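Local coordinates for transcriptional regulator (Streptococcus pneumoniae, PDB 2GNP), which is probably a sugar-responsive transcriptional regulator, represented here by its putative sugar-binding domain, at residues A154-G159 / E189-F194. Numbering follows the deposited sequence.
Sequences AVVGIG and EICCRF
Ile-190 turns CG1 anti to its own backbone N (chi1 -167°) and stays extended beyond it, which carries CD1 across to Val-156 and Ile-158. Glu-189 is folded instead: a bend at chi2 (58°) folds its carboxylate back over Gly-159. The two segments join a mostly parallel, Rossmann-like sheet to a beta hairpin, whose type I' turn runs from Ile-190 to Arg-193. The first hairpin strand pairs antiparallel with the end of strand 153-160.

Gly-159 and Glu-189 form the hydrogen-bonded pair. Gly-159 N donates to Glu-189 O at 2.8 Å. In return Glu-189 N reaches Gly-159 O at 2.9 Å. Gly-159 O also accepts a bond from Ser-236 OG.

Beyond this pair the segments diverge, and a water bridges them. The water donates to Gly-157 O and accepts from Cys-191 N, each 2.8 Å from the water oxygen.

The apolar part of the contact is buried. Val-156 CG2 meets Ile-190 CD1 at 3.9 Å, the two side chains crossing at a slant. Ile-158 and Ile-190 lie side by side and point the same way. Val-156 CG1 touches Cys-191 SG at 3.8 Å. Leu-215 and Leu-218 of helix 215-218 pack on Ile-190, and Leu-218 also touches Cys-191.

The Glu-189 side chain also fastens the hairpin turn. Its CB lies over one face of the Phe-194 ring, offset toward the rim. Cys-192 N donates to Glu-189 OE1 at 2.9 Å, meeting the anti side of the carboxylate 21° out of its plane.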
ATOM      1  N   ALA A 154      -8.306  -2.389  -3.091  1.00 10.63           N
ATOM      2  CA  ALA A 154      -6.861  -2.100  -3.337  1.00 12.16           C
ATOM      3  C   ALA A 154      -6.117  -2.816  -2.225  1.00 11.12           C
ATOM      4  O   ALA A 154      -6.589  -2.819  -1.095  1.00 12.52           O
ATOM      5  CB  ALA A 154      -6.600  -0.643  -3.237  1.00 13.02           C
ATOM      6  N   VAL A 155      -4.941  -3.345  -2.542  1.00 10.33           N
ATOM      7  CA  VAL A 155      -4.039  -3.997  -1.563  1.00 10.95           C
ATOM      8  C   VAL A 155      -2.713  -3.302  -1.689  1.00 11.51           C
ATOM      9  O   VAL A 155      -2.123  -3.381  -2.741  1.00 10.39           O
ATOM     10  CB  VAL A 155      -3.902  -5.516  -1.810  1.00 12.12           C
ATOM     11  CG1 VAL A 155      -3.218  -6.233  -0.581  1.00 12.20           C
ATOM     12  CG2 VAL A 155      -5.351  -6.124  -2.034  1.00 13.61           C
ATOM     13  N   VAL A 156      -2.235  -2.706  -0.584  1.00 10.03           N
ATOM     14  CA  VAL A 156      -1.048  -1.832  -0.671  1.00 10.25           C
ATOM     15  C   VAL A 156      -0.133  -2.013   0.575  1.00  9.59           C
ATOM     16  O   VAL A 156      -0.582  -2.379   1.679  1.00 11.19           O
ATOM     17  CB  VAL A 156      -1.448  -0.334  -0.770  1.00  9.75           C
ATOM     18  CG1 VAL A 156      -2.353  -0.086  -1.975  1.00 12.03           C
ATOM     19  CG2 VAL A 156      -2.072   0.190   0.558  1.00 11.40           C
ATOM     20  N   GLY A 157       1.150  -1.823   0.360  1.00 10.98           N
ATOM     21  CA  GLY A 157       2.089  -1.612   1.477  1.00 12.42           C
ATOM     22  C   GLY A 157       2.224  -0.091   1.700  1.00 12.90           C
ATOM     23  O   GLY A 157       1.662   0.726   0.944  1.00 14.33           O
ATOM     24  N   ILE A 158       2.980   0.288   2.725  1.00 12.32           N
ATOM     25  CA  ILE A 158       3.241   1.713   3.033  1.00 13.85           C
ATOM     26  C   ILE A 158       4.741   1.805   3.218  1.00 13.73           C
ATOM     27  O   ILE A 158       5.326   1.042   4.021  1.00 14.49           O
ATOM     28  CB  ILE A 158       2.509   2.186   4.330  1.00 13.47           C
ATOM     29  CG1 ILE A 158       0.966   2.195   4.110  1.00 15.00           C
ATOM     30  CG2 ILE A 158       3.039   3.599   4.763  1.00 12.82           C
ATOM     31  CD1 ILE A 158       0.138   2.356   5.442  1.00 14.12           C
ATOM     32  N   GLY A 159       5.373   2.727   2.478  1.00 13.43           N
ATOM     33  CA  GLY A 159       6.831   2.925   2.607  1.00 13.69           C
ATOM     34  C   GLY A 159       7.163   4.119   3.503  1.00 15.02           C
ATOM     35  O   GLY A 159       6.331   5.007   3.720  1.00 13.64           O
ATOM     36  N   GLU A 189       5.474   6.966   1.702  1.00 13.88           N
ATOM     37  CA  GLU A 189       4.776   6.810   0.396  1.00 15.24           C
ATOM     38  C   GLU A 189       3.785   5.680   0.395  1.00 13.08           C
ATOM     39  O   GLU A 189       3.899   4.733   1.180  1.00 12.82           O
ATOM     40  CB  GLU A 189       5.667   6.736  -0.830  1.00 18.58           C
ATOM     41  CG  GLU A 189       6.447   5.458  -1.167  1.00 19.44           C
ATOM     42  CD  GLU A 189       5.736   4.085  -1.392  1.00 14.94           C
ATOM     43  OE1 GLU A 189       4.694   3.823  -2.098  1.00 21.06           O
ATOM     44  OE2 GLU A 189       6.300   3.118  -0.786  1.00 18.52           O
ATOM     45  N   ILE A 190       2.783   5.854  -0.463  1.00 12.52           N
ATOM     46  CA  ILE A 190       1.778   4.820  -0.705  1.00 12.91           C
ATOM     47  C   ILE A 190       1.470   4.894  -2.181  1.00 13.47           C
ATOM     48  O   ILE A 190       1.315   5.976  -2.744  1.00 12.80           O
ATOM     49  CB  ILE A 190       0.544   5.058   0.233  1.00 13.64           C
ATOM     50  CG1 ILE A 190      -0.406   3.844   0.253  1.00 15.15           C
ATOM     51  CG2 ILE A 190      -0.239   6.418  -0.110  1.00 13.10           C
ATOM     52  CD1 ILE A 190      -1.519   3.964   1.381  1.00 15.83           C
ATOM     53  N   CYS A 191       1.398   3.735  -2.855  1.00 13.90           N
ATOM     54  CA  CYS A 191       1.202   3.709  -4.309  1.00 14.96           C
ATOM     55  C   CYS A 191       2.212   4.621  -5.045  1.00 14.66           C
ATOM     56  O   CYS A 191       1.875   5.208  -6.051  1.00 15.02           O
ATOM     57  CB  CYS A 191      -0.210   4.089  -4.705  1.00 15.68           C
ATOM     58  SG  CYS A 191      -1.395   2.827  -4.144  1.00 17.59           S
ATOM     59  N   CYS A 192       3.406   4.710  -4.492  1.00 15.57           N
ATOM     60  CA  CYS A 192       4.508   5.468  -5.053  1.00 15.56           C
ATOM     61  C   CYS A 192       4.290   6.984  -5.058  1.00 16.44           C
ATOM     62  O   CYS A 192       4.963   7.704  -5.809  1.00 17.74           O
ATOM     63  CB  CYS A 192       4.826   4.906  -6.472  1.00 16.75           C
ATOM     64  SG  CYS A 192       5.323   3.147  -6.390  1.00 21.64           S
ATOM     65  N   ARG A 193       3.389   7.454  -4.208  1.00 13.66           N
ATOM     66  CA  ARG A 193       3.144   8.898  -3.979  1.00 14.98           C
ATOM     67  C   ARG A 193       3.592   9.262  -2.601  1.00 15.91           C
ATOM     68  O   ARG A 193       3.336   8.525  -1.645  1.00 16.53           O
ATOM     69  CB  ARG A 193       1.724   9.304  -4.275  1.00 15.69           C
ATOM     70  CG  ARG A 193       1.451   9.081  -5.795  1.00 13.79           C
ATOM     71  CD  ARG A 193      -0.021   9.369  -6.052  1.00 14.89           C
ATOM     72  NE  ARG A 193      -0.383   9.205  -7.465  1.00 12.27           N
ATOM     73  CZ  ARG A 193      -0.018  10.043  -8.428  1.00 14.40           C
ATOM     74  NH1 ARG A 193       0.738  11.127  -8.115  1.00 12.80           N
ATOM     75  NH2 ARG A 193      -0.371   9.819  -9.712  1.00 13.86           N
ATOM     76  N   PHE A 194       4.290  10.393  -2.530  1.00 13.96           N
ATOM     77  CA  PHE A 194       5.018  10.811  -1.331  1.00 13.37           C
ATOM     78  C   PHE A 194       4.203  11.828  -0.599  1.00 14.09           C
ATOM     79  O   PHE A 194       3.713  12.781  -1.214  1.00 16.84           O
ATOM     80  CB  PHE A 194       6.411  11.344  -1.743  1.00 13.81           C
ATOM     81  CG  PHE A 194       7.293  10.230  -2.294  1.00 11.82           C
ATOM     82  CD1 PHE A 194       8.055   9.477  -1.416  1.00 15.40           C
ATOM     83  CD2 PHE A 194       7.273   9.885  -3.649  1.00 14.36           C
ATOM     84  CE1 PHE A 194       8.814   8.424  -1.877  1.00 15.09           C
ATOM     85  CE2 PHE A 194       8.037   8.773  -4.111  1.00 15.54           C
ATOM     86  CZ  PHE A 194       8.808   8.079  -3.217  1.00 17.00           C
TER
HETATM   87  O   HOH W   1       2.310   1.330  -1.731  1.00 19.71           O